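Local coordinates for Lip_vut3, C2L (Metagenome, PDB 6NKD), which probably hydrolyses lipid esters, perhaps lysophospholipids, as a lipase of the GDSL (SGNH-hydrolase) family, at residues 80-83 and 84-87; 96-99 and 100-104; 115-118 and 119-123; 62-65 and 66-70; 194-197 and 198-202. One frame throughout, in Å; residues are numbered along the deposited sequence.

Overall arrangement
In chain order the contacts run 4, 1, 2, 3, 5. Each spans one or two turns of a single helix, so none closes a long loop or crosses another. Contact 4 (helix 63-71) precedes strand 74-77; contact 1 opens helix 81-94 next. Contacts 2 and 3 lie near the two ends of helix 98-122, their centres about 29 Å apart. This long helix ties the set together: contact 2 packs on contact 1, while contact 3 meets contact 4, with Ile121 CG1 3.6 Å from Met66 CG. Contact 5, on helix 192-204, lies across the chain's centre from contacts 2 and 3. Contacts 3, 4 and 5 touch strands of the five-stranded parallel sheet; contacts 1 and 2 pack among helices.

Contact 1: residues 80-83 and 84-87; sequences CGND and LLQS
Asp83 O is gripped twice by Ser87, through OG at 2.8 Å and through the backbone N, also at 2.8 Å from it. The two donors arrive from opposite faces of the carbonyl plane. Ser87 OG sits beside its own backbone N (chi1 -64°), which swings it back one turn to the same acceptor. Alongside, Gln86 N donates to Asn82 O at 3.0 Å, nearly straight at 164°, and Gln86 CG lies 3.4 Å from that oxygen. The two amides then cross with planes 77° apart, leaving Asn82 OD1 3.1 Å from Gln86 NE2. The firm partner of Asn82 OD1 is Asn110 of the second subunit, on which Gln86 also packs. With an alanine here instead of Gln86, a gap would probably open beside Asn82 OD1 and against Asn110, leaving the asparagine to the intersubunit bond. Just before the helix, Cys80 SG is joined to Cys107 in a disulfide, fixing the start of helix 81-94 to helix 98-122. Asn82 probably binds substrate, as in related enzymes. Its orientation would probably be set chiefly by Asn110 of the second subunit, with the Gln86 amide close beside it, while Ser87 satisfies its own buried hydroxyl within the helix.

Contact 2: residues 96-99 and 100-104; sequences DEHV and FLEAS
His98 and Glu102 meet on the solvent side of this first stretch of helix 98-122, and their side chains hold each other loosely. His98 NE2 gives Glu102 OE1 a weak hydrogen bond of 3.5 Å, with ring and carboxylate planes 83° apart. Glu102 reaches it by bending at its second torsion (chi2 75°), which folds the carboxylate back along the helix; its CB also lies 3.8 Å from His98 NE2. Beneath them the backbone is firmer: Glu102 N donates to His98 O at 3.1 Å, almost in line with the carbonyl bond. The inward side is more tightly packed. The buried Phe100 ring stacks with Trp149 of helix 144-157 and touches Leu84 and Ser87 of helix 81-94, Ala103 also meets Ser87, and Val99 fits against Ile90 and Trp149. Ahead of the turn that leads into the helix, Asp96 OD1 accepts from His98 N at 3.1 Å, the N-H coming in well out of the carboxylate plane. This capping bond, followed by a turn with a largely polar outer face, apart from Leu101, and an apolar inner face, is typical of the start of an amphipathic helix packed against neighbouring helices.

Contact 3: residues 115-118 and 119-123; sequences LEKI and REIKG
This is a local i to i+4 contact at the C-terminal end of helix 98-122, where the helix stops at a glycine. Gly123 is the first residue to leave helical angles, and its positive phi of 99° suits a residue without a side chain; its N still donates to Arg119 O at 2.7 Å. Ahead of that stop the regular pattern holds, with Glu120 N on Glu116 O (3.2 Å) and Lys122 N on Ile118 O (3.0 Å). The aliphatic part of Lys117 meets Ile121, CG to CD1 3.9 Å, and Ile121 touches Met66 and Val69 of helix 63-71. Ile118 and Arg119 pack on Tyr129, and Leu115 on Ile166 of strand 166-169, so the helix end is held between a helix, a loop and the outermost strand of the sheet within the chain. Toward solvent, Glu116 and Glu120 bring like charges together, OE2 to OE2 3.5 Å, their carboxylate planes 90° apart, which probably disfavours both being fully ionised. Arg119 CG takes the crowded position between backbone N and carbonyl (chi1 46°), and further bends fold one face of the guanidinium over the Leu115 carbonyl, while NH2 lies 3.8 Å from Leu115 CG.

Contact 4: residues 62-65 and 66-70; sequences EPFI and MEQVK
Glu62, at the N-cap position, closes the first turn through its carbonyl: Met66 N donates to Glu62 O at 2.8 Å, with an N-H...O angle of 157°. Its carboxylate leads away from the helix to the subunit boundary, where OE2 comes close to Glu22 of the third subunit and Glu94 of the second; these carboxylates would probably raise the pKa of Glu62. Next, Pro63 O accepts from Glu67 N, and Glu67 CG lies 3.2 Å from that same oxygen.

Phe64 carries the main side-chain contact. With CG anti to the backbone N (chi1 179°), its ring stands beside Gln68, whose NE2 approaches CE1 at 3.4 Å. Gln68 CG lies over one face, 4.3 Å above the ring plane and offset toward the rim, while ring and amide planes are turned 47° apart. The other end of that amide, Gln68 OE1, is hydrogen-bonded to Lys71.

Ile65 follows. Its O accepts from Val69 N at 3.0 Å, its CG2 meets Val69 CG2 at 4.2 Å, and its side chain reaches Phe46 of strand 41-47. Ile65 thus lies against the sheet and, with Phe64, against Phe21 of the third subunit; Pro63 packs on Glu94 of the second. Chemically, the Phe64 ring at one end and Lys71 at the other would together probably limit rotation of the Gln68 amide.

Contact 5: residues 194-197 and 198-202; sequences GYEA and MSEKL
Helix 192-204, the last of the chain, follows directly on the loop bearing His189, the probable catalytic histidine of this GDSL-family enzyme, and its first turns carry a Met-aromatic contact. The selenium of selenomethionine Met198 lies 5.0 Å from the centroid of the Tyr195 ring, approaching obliquely, with CD1 of Tyr195 4.1 Å from it. The two side chains run side by side, pointing the same way. Met198 CG is beside its backbone N (chi1 -79°) and the chain bends at its third torsion, which brings the selenium close to CD1. The phenol end of Tyr195 is held elsewhere, by a hydrogen bond to Val16 O.

One residue on, Glu196 O accepts two donors from one face of its plane: Ser199 OG at 2.6 Å and Glu200 N at 3.1 Å. The hydroxyl gets there with OG set between backbone N and carbonyl carbon (chi1 60°), and it comes from the side of the carbonyl, at a C=O...OG angle of 119°. The two glutamate side chains themselves cross at about a right angle, Glu200 OE2 lying 3.4 Å from Glu196 CG and 3.6 Å from Glu196 OE2. The charge of Glu196 is met by salt bridges to Lys32 and Arg28 of helix 25-37. Replacing Glu196 by an alanine would remove both bridges and is likely to leave Lys32 and Arg28 short of a counter-charge and to weaken a tie between helices 192-204 and 25-37. Since two basic groups face it, Glu196 probably stays ionised even with Glu200 close by.

Contact 1: residues 80-83 and 84-87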
# COMPACT_ATOMS: atom_id res chain seq x y z
N CYS A 80 20.71 -8.83 -2.69
CA CYS A 80 21.90 -8.11 -2.26
C CYS A 80 21.86 -6.62 -2.59
O CYS A 80 22.83 -5.91 -2.30
CB CYS A 80 23.19 -8.72 -2.84
SG CYS A 80 24.67 -8.51 -1.81
N GLY A 81 20.78 -6.13 -3.19
CA GLY A 81 20.70 -4.71 -3.50
C GLY A 81 20.63 -3.83 -2.25
O GLY A 81 21.22 -2.75 -2.22
N ASN A 82 19.91 -4.29 -1.23
CA ASN A 82 19.79 -3.50 -0.01
C ASN A 82 21.06 -3.55 0.84
O ASN A 82 21.29 -2.64 1.65
CB ASN A 82 18.59 -3.97 0.81
CG ASN A 82 18.25 -3.04 1.95
OD1 ASN A 82 18.42 -3.38 3.12
ND2 ASN A 82 17.78 -1.84 1.61
N ASP A 83 21.88 -4.59 0.68
CA ASP A 83 23.16 -4.63 1.39
C ASP A 83 24.09 -3.52 0.93
O ASP A 83 24.88 -3.00 1.72
CB ASP A 83 23.82 -5.99 1.20
CG ASP A 83 22.94 -7.14 1.65
OD1 ASP A 83 21.73 -6.92 1.86
OD2 ASP A 83 23.46 -8.27 1.79
N LEU A 84 24.01 -3.14 -0.35
CA LEU A 84 24.80 -2.02 -0.85
C LEU A 84 24.38 -0.72 -0.18
O LEU A 84 25.23 0.09 0.21
CB LEU A 84 24.67 -1.93 -2.37
CG LEU A 84 25.49 -0.90 -3.16
CD1 LEU A 84 24.77 0.44 -3.27
CD2 LEU A 84 26.89 -0.72 -2.58
N LEU A 85 23.07 -0.50 -0.04
CA LEU A 85 22.59 0.70 0.63
C LEU A 85 23.02 0.72 2.09
O LEU A 85 23.44 1.76 2.61
CB LEU A 85 21.07 0.80 0.52
CG LEU A 85 20.49 1.58 -0.67
CD1 LEU A 85 20.90 0.96 -2.00
CD2 LEU A 85 18.97 1.68 -0.56
N GLN A 86 22.92 -0.42 2.78
CA GLN A 86 23.36 -0.48 4.17
C GLN A 86 24.87 -0.25 4.27
O GLN A 86 25.33 0.43 5.19
CB GLN A 86 22.99 -1.83 4.78
CG GLN A 86 21.50 -2.06 4.95
CD GLN A 86 21.18 -3.41 5.55
OE1 GLN A 86 22.08 -4.23 5.77
NE2 GLN A 86 19.91 -3.67 5.82
N SER A 87 25.64 -0.80 3.33
CA SER A 87 27.09 -0.66 3.40
C SER A 87 27.53 0.77 3.12
O SER A 87 28.46 1.27 3.75
CB SER A 87 27.75 -1.63 2.42
OG SER A 87 27.48 -2.97 2.77

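Contact 2: residues 96-99 and 100-104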
# COMPACT_ATOMS: atom_id res chain seq x y z
N ASP A 96 35.29 2.40 6.50
CA ASP A 96 35.95 1.11 6.33
C ASP A 96 35.55 0.54 4.97
O ASP A 96 34.37 0.30 4.71
CB ASP A 96 35.57 0.15 7.45
CG ASP A 96 36.36 -1.14 7.42
OD1 ASP A 96 37.25 -1.27 6.55
OD2 ASP A 96 36.10 -2.02 8.26
N GLU A 97 36.54 0.33 4.11
CA GLU A 97 36.29 -0.19 2.77
C GLU A 97 36.01 -1.69 2.76
O GLU A 97 35.61 -2.22 1.72
CB GLU A 97 37.49 0.13 1.87
CG GLU A 97 37.16 0.24 0.39
CD GLU A 97 38.30 0.84 -0.41
OE1 GLU A 97 38.06 1.28 -1.55
OE2 GLU A 97 39.44 0.88 0.11
N HIS A 98 36.19 -2.37 3.89
CA HIS A 98 35.96 -3.80 4.00
C HIS A 98 34.52 -4.16 4.32
O HIS A 98 34.13 -5.32 4.14
CB HIS A 98 36.89 -4.39 5.06
CG HIS A 98 36.73 -5.87 5.27
ND1 HIS A 98 37.15 -6.80 4.34
CD2 HIS A 98 36.19 -6.57 6.29
CE1 HIS A 98 36.88 -8.01 4.78
NE2 HIS A 98 36.29 -7.91 5.96
N VAL A 99 33.71 -3.19 4.77
CA VAL A 99 32.37 -3.51 5.26
C VAL A 99 31.50 -4.09 4.16
O VAL A 99 30.66 -4.97 4.42
CB VAL A 99 31.72 -2.27 5.91
CG1 VAL A 99 31.54 -1.16 4.89
CG2 VAL A 99 30.39 -2.64 6.55
N PHE A 100 31.67 -3.64 2.92
CA PHE A 100 30.86 -4.17 1.83
C PHE A 100 31.44 -5.47 1.29
O PHE A 100 30.68 -6.37 0.90
CB PHE A 100 30.71 -3.15 0.71
CG PHE A 100 29.91 -3.64 -0.47
CD1 PHE A 100 28.53 -3.59 -0.46
CD2 PHE A 100 30.54 -4.17 -1.59
CE1 PHE A 100 27.79 -4.05 -1.54
CE2 PHE A 100 29.81 -4.63 -2.67
CZ PHE A 100 28.43 -4.57 -2.64
N LEU A 101 32.77 -5.58 1.25
CA LEU A 101 33.38 -6.80 0.74
C LEU A 101 32.99 -8.01 1.59
O LEU A 101 32.82 -9.11 1.07
CB LEU A 101 34.90 -6.65 0.69
CG LEU A 101 35.46 -5.51 -0.16
CD1 LEU A 101 36.95 -5.72 -0.42
CD2 LEU A 101 34.70 -5.37 -1.47
N GLU A 102 32.84 -7.81 2.90
CA GLU A 102 32.36 -8.88 3.76
C GLU A 102 30.88 -9.17 3.49
O GLU A 102 30.47 -10.34 3.45
CB GLU A 102 32.57 -8.52 5.23
CG GLU A 102 32.29 -9.66 6.20
CD GLU A 102 33.39 -10.71 6.20
OE1 GLU A 102 34.34 -10.57 7.00
OE2 GLU A 102 33.31 -11.66 5.40
N ALA A 103 30.08 -8.12 3.29
CA ALA A 103 28.67 -8.33 2.98
C ALA A 103 28.49 -8.89 1.58
O ALA A 103 27.64 -9.77 1.36
CB ALA A 103 27.90 -7.01 3.13
N SER A 104 29.28 -8.40 0.62
CA SER A 104 29.25 -8.97 -0.73
C SER A 104 29.70 -10.42 -0.73
O SER A 104 29.23 -11.22 -1.55
CB SER A 104 30.12 -8.13 -1.66
OG SER A 104 30.48 -8.85 -2.83

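Contact 3: residues 115-118 and 119-123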
# COMPACT_ATOMS: atom_id res chain seq x y z
N LEU A 115 21.70 -21.96 -5.30
CA LEU A 115 21.92 -22.70 -6.54
C LEU A 115 22.10 -24.18 -6.26
O LEU A 115 21.52 -25.03 -6.95
CB LEU A 115 23.14 -22.14 -7.28
CG LEU A 115 22.88 -21.33 -8.55
CD1 LEU A 115 22.27 -19.98 -8.22
CD2 LEU A 115 24.15 -21.17 -9.36
N GLU A 116 22.90 -24.52 -5.25
CA GLU A 116 23.12 -25.92 -4.89
C GLU A 116 21.84 -26.57 -4.39
O GLU A 116 21.65 -27.78 -4.58
CB GLU A 116 24.22 -26.02 -3.84
CG GLU A 116 24.47 -27.42 -3.30
CD GLU A 116 24.90 -28.40 -4.38
OE1 GLU A 116 25.50 -27.96 -5.39
OE2 GLU A 116 24.65 -29.61 -4.22
N LYS A 117 20.94 -25.81 -3.77
CA LYS A 117 19.70 -26.39 -3.28
C LYS A 117 18.70 -26.61 -4.41
O LYS A 117 17.92 -27.57 -4.36
CB LYS A 117 19.09 -25.51 -2.19
CG LYS A 117 17.99 -26.19 -1.39
CD LYS A 117 17.84 -25.57 -0.01
CE LYS A 117 16.93 -26.40 0.87
NZ LYS A 117 16.93 -25.92 2.28
N ILE A 118 18.71 -25.75 -5.43
CA ILE A 118 17.77 -25.90 -6.55
C ILE A 118 17.99 -27.23 -7.25
O ILE A 118 17.03 -27.92 -7.61
CB ILE A 118 17.90 -24.71 -7.51
CG1 ILE A 118 17.27 -23.46 -6.91
CG2 ILE A 118 17.27 -25.03 -8.86
CD1 ILE A 118 17.39 -22.22 -7.78
N ARG A 119 19.25 -27.62 -7.45
CA ARG A 119 19.52 -28.92 -8.06
C ARG A 119 19.27 -30.06 -7.08
O ARG A 119 18.91 -31.17 -7.49
CB ARG A 119 20.95 -28.98 -8.60
CG ARG A 119 22.00 -28.45 -7.65
CD ARG A 119 22.96 -27.52 -8.38
NE ARG A 119 22.23 -26.45 -9.06
CZ ARG A 119 22.81 -25.48 -9.76
NH1 ARG A 119 24.13 -25.42 -9.86
NH2 ARG A 119 22.06 -24.56 -10.35
N GLU A 120 19.46 -29.82 -5.78
CA GLU A 120 19.08 -30.81 -4.78
C GLU A 120 17.57 -31.00 -4.73
O GLU A 120 17.09 -32.10 -4.42
CB GLU A 120 19.60 -30.42 -3.40
CG GLU A 120 21.08 -30.69 -3.18
CD GLU A 120 21.53 -30.37 -1.77
OE1 GLU A 120 20.70 -29.85 -0.99
OE2 GLU A 120 22.71 -30.63 -1.45
N ILE A 121 16.81 -29.95 -5.03
CA ILE A 121 15.35 -30.06 -5.06
C ILE A 121 14.90 -30.85 -6.28
O ILE A 121 14.04 -31.73 -6.19
CB ILE A 121 14.72 -28.66 -5.01
CG1 ILE A 121 14.96 -28.01 -3.65
CG2 ILE A 121 13.23 -28.74 -5.32
CD1 ILE A 121 14.79 -26.50 -3.67
N LYS A 122 15.48 -30.54 -7.45
CA LYS A 122 15.04 -31.19 -8.68
C LYS A 122 15.70 -32.55 -8.86
O LYS A 122 15.02 -33.52 -9.22
CB LYS A 122 15.34 -30.28 -9.87
CG LYS A 122 14.41 -29.09 -9.97
CD LYS A 122 14.68 -28.26 -11.21
CE LYS A 122 13.46 -27.45 -11.60
NZ LYS A 122 12.33 -28.32 -12.02
N GLY A 123 17.00 -32.65 -8.62
CA GLY A 123 17.70 -33.91 -8.76
C GLY A 123 18.43 -34.06 -10.07
O GLY A 123 18.86 -33.07 -10.67

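Contact 4: residues 62-65 and 66-70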
# COMPACT_ATOMS: atom_id res chain seq x y z
N GLU A 62 11.06 -24.34 2.53
CA GLU A 62 9.63 -24.29 2.75
C GLU A 62 8.94 -25.29 1.83
O GLU A 62 9.27 -25.36 0.64
CB GLU A 62 9.09 -22.88 2.48
CG GLU A 62 7.95 -22.46 3.38
CD GLU A 62 8.43 -21.93 4.71
OE1 GLU A 62 9.61 -21.52 4.80
OE2 GLU A 62 7.63 -21.91 5.67
N PRO A 63 7.99 -26.09 2.33
CA PRO A 63 7.39 -27.13 1.48
C PRO A 63 6.64 -26.56 0.28
O PRO A 63 6.75 -27.11 -0.82
CB PRO A 63 6.46 -27.88 2.44
CG PRO A 63 6.18 -26.90 3.54
CD PRO A 63 7.43 -26.09 3.69
N PHE A 64 5.90 -25.47 0.46
CA PHE A 64 5.16 -24.90 -0.66
C PHE A 64 6.09 -24.24 -1.66
O PHE A 64 5.84 -24.28 -2.87
CB PHE A 64 4.12 -23.89 -0.15
CG PHE A 64 3.33 -23.24 -1.24
CD1 PHE A 64 2.52 -23.99 -2.08
CD2 PHE A 64 3.38 -21.87 -1.42
CE1 PHE A 64 1.79 -23.39 -3.08
CE2 PHE A 64 2.65 -21.26 -2.43
CZ PHE A 64 1.85 -22.02 -3.26
N ILE A 65 7.17 -23.62 -1.18
CA ILE A 65 8.12 -22.99 -2.09
C ILE A 65 8.92 -24.04 -2.84
O ILE A 65 9.24 -23.87 -4.02
CB ILE A 65 9.03 -22.02 -1.31
CG1 ILE A 65 8.18 -20.96 -0.60
CG2 ILE A 65 10.03 -21.35 -2.25
CD1 ILE A 65 8.99 -19.88 0.08
N MSE A 66 9.24 -25.15 -2.19
CA MSE A 66 9.96 -26.23 -2.85
C MSE A 66 9.10 -26.86 -3.94
O MSE A 66 9.61 -27.33 -4.95
CB MSE A 66 10.40 -27.30 -1.85
CG MSE A 66 11.88 -27.60 -1.91
SE MSE A 66 12.44 -29.17 -0.91
CE MSE A 66 12.15 -30.52 -2.29
N GLU A 67 7.78 -26.86 -3.71
CA GLU A 67 6.85 -27.35 -4.72
C GLU A 67 6.96 -26.53 -6.00
O GLU A 67 7.10 -27.09 -7.09
CB GLU A 67 5.42 -27.32 -4.17
CG GLU A 67 5.09 -28.42 -3.19
CD GLU A 67 4.54 -29.66 -3.87
OE1 GLU A 67 4.20 -29.58 -5.06
OE2 GLU A 67 4.46 -30.72 -3.20
N GLN A 68 6.91 -25.21 -5.87
CA GLN A 68 6.91 -24.35 -7.06
C GLN A 68 8.29 -24.28 -7.70
O GLN A 68 8.39 -24.07 -8.92
CB GLN A 68 6.42 -22.95 -6.69
CG GLN A 68 5.10 -22.94 -5.94
CD GLN A 68 4.00 -23.67 -6.69
OE1 GLN A 68 3.84 -23.51 -7.90
NE2 GLN A 68 3.24 -24.48 -5.96
N VAL A 69 9.36 -24.46 -6.92
CA VAL A 69 10.70 -24.47 -7.50
C VAL A 69 10.94 -25.75 -8.28
O VAL A 69 11.55 -25.74 -9.35
CB VAL A 69 11.75 -24.26 -6.39
CG1 VAL A 69 13.15 -24.54 -6.93
CG2 VAL A 69 11.67 -22.85 -5.84
N LYS A 70 10.45 -26.88 -7.76
CA LYS A 70 10.63 -28.15 -8.45
C LYS A 70 9.90 -28.17 -9.79
O LYS A 70 10.43 -28.68 -10.78
CB LYS A 70 10.15 -29.30 -7.56
CG LYS A 70 10.30 -30.68 -8.19
CD LYS A 70 9.72 -31.76 -7.30
CE LYS A 70 9.95 -33.14 -7.89
NZ LYS A 70 11.41 -33.44 -8.03

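Contact 5: residues 194-197 and 198-202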
# COMPACT_ATOMS: atom_id res chain seq x y z
N GLY A 194 13.09 1.14 -16.65
CA GLY A 194 14.16 0.27 -16.19
C GLY A 194 13.74 -1.18 -16.10
O GLY A 194 14.50 -2.08 -16.46
N TYR A 195 12.52 -1.43 -15.62
CA TYR A 195 12.02 -2.80 -15.58
C TYR A 195 11.82 -3.36 -16.98
O TYR A 195 12.07 -4.54 -17.23
CB TYR A 195 10.72 -2.87 -14.78
CG TYR A 195 10.93 -2.85 -13.28
CD1 TYR A 195 11.64 -3.85 -12.64
CD2 TYR A 195 10.39 -1.83 -12.51
CE1 TYR A 195 11.83 -3.83 -11.28
CE2 TYR A 195 10.57 -1.80 -11.14
CZ TYR A 195 11.29 -2.81 -10.53
OH TYR A 195 11.47 -2.79 -9.16
N GLU A 196 11.37 -2.51 -17.91
CA GLU A 196 11.21 -2.96 -19.29
C GLU A 196 12.56 -3.34 -19.89
O GLU A 196 12.69 -4.37 -20.55
CB GLU A 196 10.52 -1.89 -20.12
CG GLU A 196 10.33 -2.27 -21.58
CD GLU A 196 9.52 -3.55 -21.74
OE1 GLU A 196 8.48 -3.69 -21.07
OE2 GLU A 196 9.94 -4.42 -22.54
N ALA A 197 13.58 -2.51 -19.65
CA ALA A 197 14.91 -2.81 -20.16
C ALA A 197 15.49 -4.07 -19.51
O ALA A 197 16.23 -4.81 -20.16
CB ALA A 197 15.84 -1.62 -19.94
N MSE A 198 15.17 -4.32 -18.25
CA MSE A 198 15.64 -5.52 -17.57
C MSE A 198 15.04 -6.76 -18.20
O MSE A 198 15.73 -7.76 -18.42
CB MSE A 198 15.30 -5.48 -16.08
CG MSE A 198 16.24 -4.62 -15.24
SE MSE A 198 15.62 -4.37 -13.41
CE MSE A 198 15.70 -6.21 -12.79
N SER A 199 13.74 -6.70 -18.51
CA SER A 199 13.08 -7.84 -19.15
C SER A 199 13.63 -8.09 -20.55
O SER A 199 13.69 -9.24 -20.99
CB SER A 199 11.57 -7.63 -19.19
OG SER A 199 11.23 -6.46 -19.92
N GLU A 200 14.03 -7.03 -21.26
CA GLU A 200 14.65 -7.21 -22.56
C GLU A 200 15.98 -7.95 -22.44
O GLU A 200 16.32 -8.78 -23.29
CB GLU A 200 14.85 -5.86 -23.25
CG GLU A 200 13.58 -5.08 -23.50
CD GLU A 200 13.85 -3.63 -23.87
OE1 GLU A 200 14.97 -3.33 -24.32
OE2 GLU A 200 12.94 -2.79 -23.70
N LYS A 201 16.74 -7.65 -21.39
CA LYS A 201 18.02 -8.32 -21.19
C LYS A 201 17.83 -9.80 -20.87
O LYS A 201 18.68 -10.62 -21.22
CB LYS A 201 18.79 -7.62 -20.07
CG LYS A 201 20.29 -7.89 -20.08
CD LYS A 201 20.94 -7.31 -21.32
CE LYS A 201 22.46 -7.36 -21.22
NZ LYS A 201 23.12 -6.85 -22.45
N LEU A 202 16.73 -10.14 -20.20
CA LEU A 202 16.45 -11.55 -19.91
C LEU A 202 16.06 -12.30 -21.18
O LEU A 202 16.54 -13.42 -21.41
CB LEU A 202 15.34 -11.65 -18.86
CG LEU A 202 15.73 -11.33 -17.42
CD1 LEU A 202 14.51 -10.93 -16.62
CD2 LEU A 202 16.41 -12.53 -16.78